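Local coordinates for Exo-1,3/1,4-beta-glucanase (Pseudoalteromonas sp., PDB 3USZ), which probably hydrolyses beta-1,3- and beta-1,4-linked glucans from their chain ends, as a calcium-containing glycoside hydrolase of family 3, at residues Ser478-Ala483 with Asp521-Val526; Ala561-Thr566 with Phe574-Lys579. One frame throughout, in Å; residues are numbered along the deposited sequence. Where two conformers were deposited one is given.

Both contacts lie in the family 3 C-terminal domain. Contact 1 pairs the starts of two parallel inner strands, 482-488 and 525-530, of its mixed sheet, about 37 Å from the centre of the chain; contact 2 lies further in, about 24 Å from that centre, where the end of helix 558-564 meets the loop that follows it. Their centres are 20 Å apart, yet they touch directly: Val526 CG1 of contact 1 packs against Leu564 CD1 of contact 2 at 4.1 Å, so the sheet and the end of the helix share apolar packing. Neither contact reaches the calcium, potassium or sodium sites.

Contact 1 (Ser478-Ala483 with Asp521-Val526); sequences SKPDVA and DNIPVV
The parallel strand pair of a beta-alpha-beta unit begins here, where strand 482-488 meets strand 525-530 after the crossover through helix 510-520. Ala483 sits opposite Val525 in the register, and its N and O bond to the residues on each side of Val525: Ala483 N donates to Pro524 O (2.9 Å), and Ala483 O accepts from Val526 N (2.9 Å). Ile523, just before strand 525-530, turns its two branches to different partners. Ile523 CG2 touches Ala483 CB at 3.9 Å, while Ile523 CD1 meets the ring carbon Pro480 CD at 4.0 Å. Val482 has CG2 anti to its backbone nitrogen (chi1 62° for CG1), which brings that methyl against Val526 CG2 at 3.9 Å.

At the outer end, the Lys479 chain bends at chi3 (-80°) and its ammonium is gripped twice by one residue, Asp521. Lys479 NZ lies 3.1 Å from Asp521 OD1 in a salt bridge, approaching from above the carboxylate plane, and also donates to Asp521 O. An alanine in place of this aspartate is likely to leave the Lys479 ammonium with the backbone carbonyl but no countercharge, and the Tyr476 hydroxyl without its OD2 partner. Asn522 closes helix 510-520 in a Schellman motif, Leu515 and Leu518 of that helix cover Val525, and strands 415-419 and 546-551 flank the pair.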
loop_
_atom_site.group_PDB
_atom_site.type_symbol
_atom_site.label_atom_id
_atom_site.label_comp_id
_atom_site.label_asym_id
_atom_site.label_seq_id
_atom_site.Cartn_x
_atom_site.Cartn_y
_atom_site.Cartn_z
ATOM N N SER A 478 20.768 -6.635 -35.932
ATOM C CA SER A 478 22.099 -6.102 -35.657
ATOM C C SER A 478 22.478 -6.396 -34.209
ATOM O O SER A 478 21.701 -6.109 -33.294
ATOM C CB SER A 478 22.129 -4.589 -35.886
ATOM O OG SER A 478 21.430 -4.236 -37.067
ATOM N N LYS A 479 23.664 -6.959 -34.000
ATOM C CA LYS A 479 24.126 -7.286 -32.650
ATOM C C LYS A 479 24.316 -6.018 -31.822
ATOM O O LYS A 479 25.047 -5.112 -32.218
ATOM C CB LYS A 479 25.419 -8.104 -32.702
ATOM C CG LYS A 479 26.038 -8.378 -31.345
ATOM C CD LYS A 479 27.241 -9.322 -31.437
ATOM C CE LYS A 479 26.805 -10.780 -31.558
ATOM N NZ LYS A 479 27.898 -11.738 -31.205
ATOM N N PRO A 480 23.644 -5.945 -30.665
ATOM C CA PRO A 480 23.660 -4.705 -29.879
ATOM C C PRO A 480 24.967 -4.532 -29.109
ATOM O O PRO A 480 25.676 -5.517 -28.902
ATOM C CB PRO A 480 22.508 -4.913 -28.891
ATOM C CG PRO A 480 22.503 -6.396 -28.654
ATOM C CD PRO A 480 22.923 -7.033 -29.978
ATOM N N ASP A 481 25.258 -3.296 -28.703
ATOM C CA ASP A 481 26.345 -2.983 -27.774
ATOM C C ASP A 481 26.066 -3.490 -26.356
ATOM O O ASP A 481 26.985 -3.830 -25.614
ATOM C CB ASP A 481 26.534 -1.467 -27.698
ATOM C CG ASP A 481 26.764 -0.846 -29.056
ATOM O OD1 ASP A 481 27.341 -1.536 -29.919
ATOM O OD2 ASP A 481 26.373 0.324 -29.264
ATOM N N VAL A 482 24.796 -3.500 -25.971
ATOM C CA VAL A 482 24.410 -3.923 -24.631
ATOM C C VAL A 482 22.969 -4.424 -24.672
ATOM O O VAL A 482 22.177 -3.969 -25.495
ATOM C CB VAL A 482 24.581 -2.769 -23.600
ATOM C CG1 VAL A 482 23.687 -1.587 -23.950
ATOM C CG2 VAL A 482 24.310 -3.254 -22.169
ATOM N N ALA A 483 22.647 -5.399 -23.828
ATOM C CA ALA A 483 21.266 -5.820 -23.660
ATOM C C ALA A 483 20.777 -5.437 -22.270
ATOM O O ALA A 483 21.411 -5.768 -21.268
ATOM C CB ALA A 483 21.128 -7.302 -23.879
ATOM N N ASP A 521 26.743 -15.183 -26.392
ATOM C CA ASP A 521 26.934 -14.418 -27.612
ATOM C C ASP A 521 27.855 -13.244 -27.338
ATOM O O ASP A 521 27.989 -12.346 -28.164
ATOM C CB ASP A 521 25.591 -13.894 -28.104
ATOM C CG ASP A 521 25.399 -14.088 -29.584
ATOM O OD1 ASP A 521 26.410 -14.260 -30.299
ATOM O OD2 ASP A 521 24.231 -14.065 -30.028
ATOM N N ASN A 522 28.469 -13.259 -26.157
ATOM C CA ASN A 522 29.396 -12.193 -25.778
ATOM C C ASN A 522 28.741 -10.805 -25.765
ATOM O O ASN A 522 29.409 -9.812 -26.041
ATOM C CB ASN A 522 30.620 -12.204 -26.716
ATOM C CG ASN A 522 31.776 -11.357 -26.203
ATOM O OD1 ASN A 522 31.966 -11.202 -24.997
ATOM N ND2 ASN A 522 32.550 -10.799 -27.127
ATOM N N ILE A 523 27.443 -10.746 -25.481
ATOM C CA ILE A 523 26.752 -9.472 -25.371
ATOM C C ILE A 523 26.728 -9.078 -23.902
ATOM O O ILE A 523 26.317 -9.870 -23.055
ATOM C CB ILE A 523 25.299 -9.564 -25.888
ATOM C CG1 ILE A 523 25.276 -9.856 -27.389
ATOM C CG2 ILE A 523 24.540 -8.272 -25.584
ATOM C CD1 ILE A 523 23.913 -10.243 -27.899
ATOM N N PRO A 524 27.181 -7.858 -23.590
ATOM C CA PRO A 524 27.118 -7.349 -22.212
ATOM C C PRO A 524 25.665 -7.218 -21.726
ATOM O O PRO A 524 24.794 -6.814 -22.496
ATOM C CB PRO A 524 27.780 -5.973 -22.318
ATOM C CG PRO A 524 28.583 -6.019 -23.593
ATOM C CD PRO A 524 27.796 -6.893 -24.511
ATOM N N VAL A 525 25.419 -7.554 -20.460
ATOM C CA VAL A 525 24.056 -7.711 -19.951
ATOM C C VAL A 525 23.788 -6.873 -18.697
ATOM O O VAL A 525 24.493 -6.998 -17.695
ATOM C CB VAL A 525 23.755 -9.198 -19.637
ATOM C CG1 VAL A 525 22.499 -9.335 -18.783
ATOM C CG2 VAL A 525 23.637 -10.010 -20.929
ATOM N N VAL A 526 22.768 -6.018 -18.771
ATOM C CA VAL A 526 22.303 -5.244 -17.629
ATOM C C VAL A 526 20.922 -5.753 -17.244
ATOM O O VAL A 526 19.963 -5.595 -18.002
ATOM C CB VAL A 526 22.182 -3.750 -17.979
ATOM C CG1 VAL A 526 21.549 -2.974 -16.818
ATOM C CG2 VAL A 526 23.533 -3.175 -18.335
#

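Contact 2 (Ala561-Thr566 with Phe574-Lys579); sequences ADVLLT and FDFTGK
Val563, in the last turn of helix 558-564, packs against Phe574 and Phe576 of the loop that follows, one methyl for each. CG1 stands anti to the backbone nitrogen (chi1 175°) and points squarely at the Phe576 ring in a CH-pi contact, 3.5 Å from Val563 CG1 to the ring centroid and 14° off the normal. Val563 CG2, on the other branch, meets Phe574 CB at 4.0 Å, the two side chains crossing at about a right angle. Leu564 adds a second touch on Phe576: although its CB points away from the loop, CD2 comes back to 3.7 Å from Phe576 CZ, obliquely to the ring.

The Phe574 ring takes a different position. With CG beside its own nitrogen (chi1 -69°), its CD2 edge is brought to Asp562 O at 3.5 Å, near the ring plane; Asp562 CB also touches CD2, from out of that plane. No direct hydrogen bond crosses the contact, but a water bridges Leu565 O (2.7 Å) and Phe574 N (3.3 Å).

Arg395 makes a cation-pi contact with Phe574 and a salt bridge with Asp562, so one guanidinium ties both segments together; Arg391 also pairs with Asp562 OD2, and Gln460 bonds OD1. Tyr612 meets the Phe576 ring nearly at right angles. On the sheet side, Leu564 rests on Val528 of strand 525-530, and both Leu564 and Phe576 reach Val548 of strand 546-551.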
loop_
_atom_site.group_PDB
_atom_site.type_symbol
_atom_site.label_atom_id
_atom_site.label_comp_id
_atom_site.label_asym_id
_atom_site.label_seq_id
_atom_site.Cartn_x
_atom_site.Cartn_y
_atom_site.Cartn_z
ATOM N N ALA A 561 15.084 4.621 -17.101
ATOM C CA ALA A 561 15.950 5.217 -18.121
ATOM C C ALA A 561 16.719 6.414 -17.572
ATOM O O ALA A 561 17.889 6.601 -17.915
ATOM C CB ALA A 561 15.130 5.635 -19.362
ATOM N N ASP A 562 16.061 7.219 -16.730
ATOM C CA ASP A 562 16.678 8.403 -16.131
ATOM C C ASP A 562 18.000 8.067 -15.422
ATOM O O ASP A 562 18.934 8.871 -15.409
ATOM C CB ASP A 562 15.756 9.044 -15.093
ATOM C CG ASP A 562 14.588 9.785 -15.704
ATOM O OD1 ASP A 562 14.602 10.051 -16.926
ATOM O OD2 ASP A 562 13.652 10.119 -14.936
ATOM N N VAL A 563 18.069 6.888 -14.818
ATOM C CA VAL A 563 19.241 6.519 -14.035
ATOM C C VAL A 563 20.241 5.679 -14.842
ATOM O O VAL A 563 21.444 5.924 -14.785
ATOM C CB VAL A 563 18.844 5.780 -12.735
ATOM C CG1 VAL A 563 20.090 5.292 -11.993
ATOM C CG2 VAL A 563 18.004 6.690 -11.834
ATOM N N LEU A 564 19.743 4.705 -15.603
ATOM C CA LEU A 564 20.621 3.770 -16.303
ATOM C C LEU A 564 21.329 4.399 -17.503
ATOM O O LEU A 564 22.401 3.933 -17.891
ATOM C CB LEU A 564 19.875 2.524 -16.793
ATOM C CG LEU A 564 18.978 1.629 -15.929
ATOM C CD1 LEU A 564 18.912 0.212 -16.496
ATOM C CD2 LEU A 564 19.376 1.608 -14.473
ATOM N N LEU A 565 20.723 5.422 -18.108
ATOM C CA LEU A 565 21.271 6.027 -19.333
ATOM C C LEU A 565 21.964 7.359 -19.057
ATOM O O LEU A 565 21.570 8.096 -18.153
ATOM C CB LEU A 565 20.168 6.264 -20.378
ATOM C CG LEU A 565 19.318 5.110 -20.921
ATOM C CD1 LEU A 565 18.329 5.628 -21.962
ATOM C CD2 LEU A 565 20.166 4.001 -21.524
ATOM N N THR A 566 22.994 7.667 -19.839
ATOM C CA THR A 566 23.564 9.011 -19.851
ATOM C C THR A 566 22.581 9.942 -20.549
ATOM O O THR A 566 21.586 9.485 -21.117
ATOM C CB THR A 566 24.889 9.073 -20.658
ATOM O OG1 THR A 566 24.631 8.760 -22.034
ATOM C CG2 THR A 566 25.927 8.105 -20.101
ATOM N N PHE A 574 21.348 11.079 -13.749
ATOM C CA PHE A 574 20.979 10.767 -12.384
ATOM C C PHE A 574 21.804 9.576 -11.930
ATOM O O PHE A 574 21.981 8.621 -12.687
ATOM C CB PHE A 574 19.492 10.418 -12.299
ATOM C CG PHE A 574 18.568 11.585 -12.537
ATOM C CD1 PHE A 574 18.164 12.392 -11.484
ATOM C CD2 PHE A 574 18.087 11.856 -13.806
ATOM C CE1 PHE A 574 17.299 13.460 -11.697
ATOM C CE2 PHE A 574 17.220 12.920 -14.029
ATOM C CZ PHE A 574 16.830 13.724 -12.973
ATOM N N ASP A 575 22.325 9.642 -10.706
ATOM C CA ASP A 575 23.060 8.533 -10.115
ATOM C C ASP A 575 22.090 7.754 -9.234
ATOM O O ASP A 575 21.030 8.260 -8.873
ATOM C CB ASP A 575 24.221 9.070 -9.267
ATOM C CG ASP A 575 25.309 8.026 -9.001
ATOM O OD1 ASP A 575 25.076 6.808 -9.175
ATOM O OD2 ASP A 575 26.418 8.437 -8.600
ATOM N N PHE A 576 22.443 6.517 -8.905
ATOM C CA PHE A 576 21.684 5.737 -7.942
ATOM C C PHE A 576 21.801 6.377 -6.560
ATOM O O PHE A 576 22.847 6.924 -6.213
ATOM C CB PHE A 576 22.217 4.307 -7.890
ATOM C CG PHE A 576 21.807 3.457 -9.062
ATOM C CD1 PHE A 576 22.559 3.450 -10.232
ATOM C CD2 PHE A 576 20.685 2.651 -8.988
ATOM C CE1 PHE A 576 22.205 2.653 -11.299
ATOM C CE2 PHE A 576 20.313 1.853 -10.068
ATOM C CZ PHE A 576 21.073 1.858 -11.222
ATOM N N THR A 577 20.726 6.311 -5.781
ATOM C CA THR A 577 20.730 6.822 -4.414
ATOM C C THR A 577 20.098 5.828 -3.444
ATOM O O THR A 577 20.300 5.918 -2.227
ATOM C CB THR A 577 19.978 8.174 -4.297
ATOM O OG1 THR A 577 18.718 8.078 -4.968
ATOM C CG2 THR A 577 20.787 9.307 -4.919
ATOM N N GLY A 578 19.327 4.886 -3.980
ATOM C CA GLY A 578 18.627 3.915 -3.158
ATOM C C GLY A 578 19.550 2.977 -2.392
ATOM O O GLY A 578 20.664 2.687 -2.828
ATOM N N LYS A 579 19.072 2.504 -1.246
ATOM C CA LYS A 579 19.816 1.607 -0.368
ATOM C C LYS A 579 18.824 0.561 0.108
ATOM O O LYS A 579 17.676 0.894 0.396
ATOM C CB LYS A 579 20.324 2.368 0.863
ATOM C CG LYS A 579 21.231 3.548 0.561
ATOM C CD LYS A 579 22.496 3.085 -0.133
ATOM C CE LYS A 579 23.379 4.259 -0.541
ATOM N NZ LYS A 579 24.742 3.798 -0.938
HETATM O O HOH W 1 22.485 8.654 -15.638
#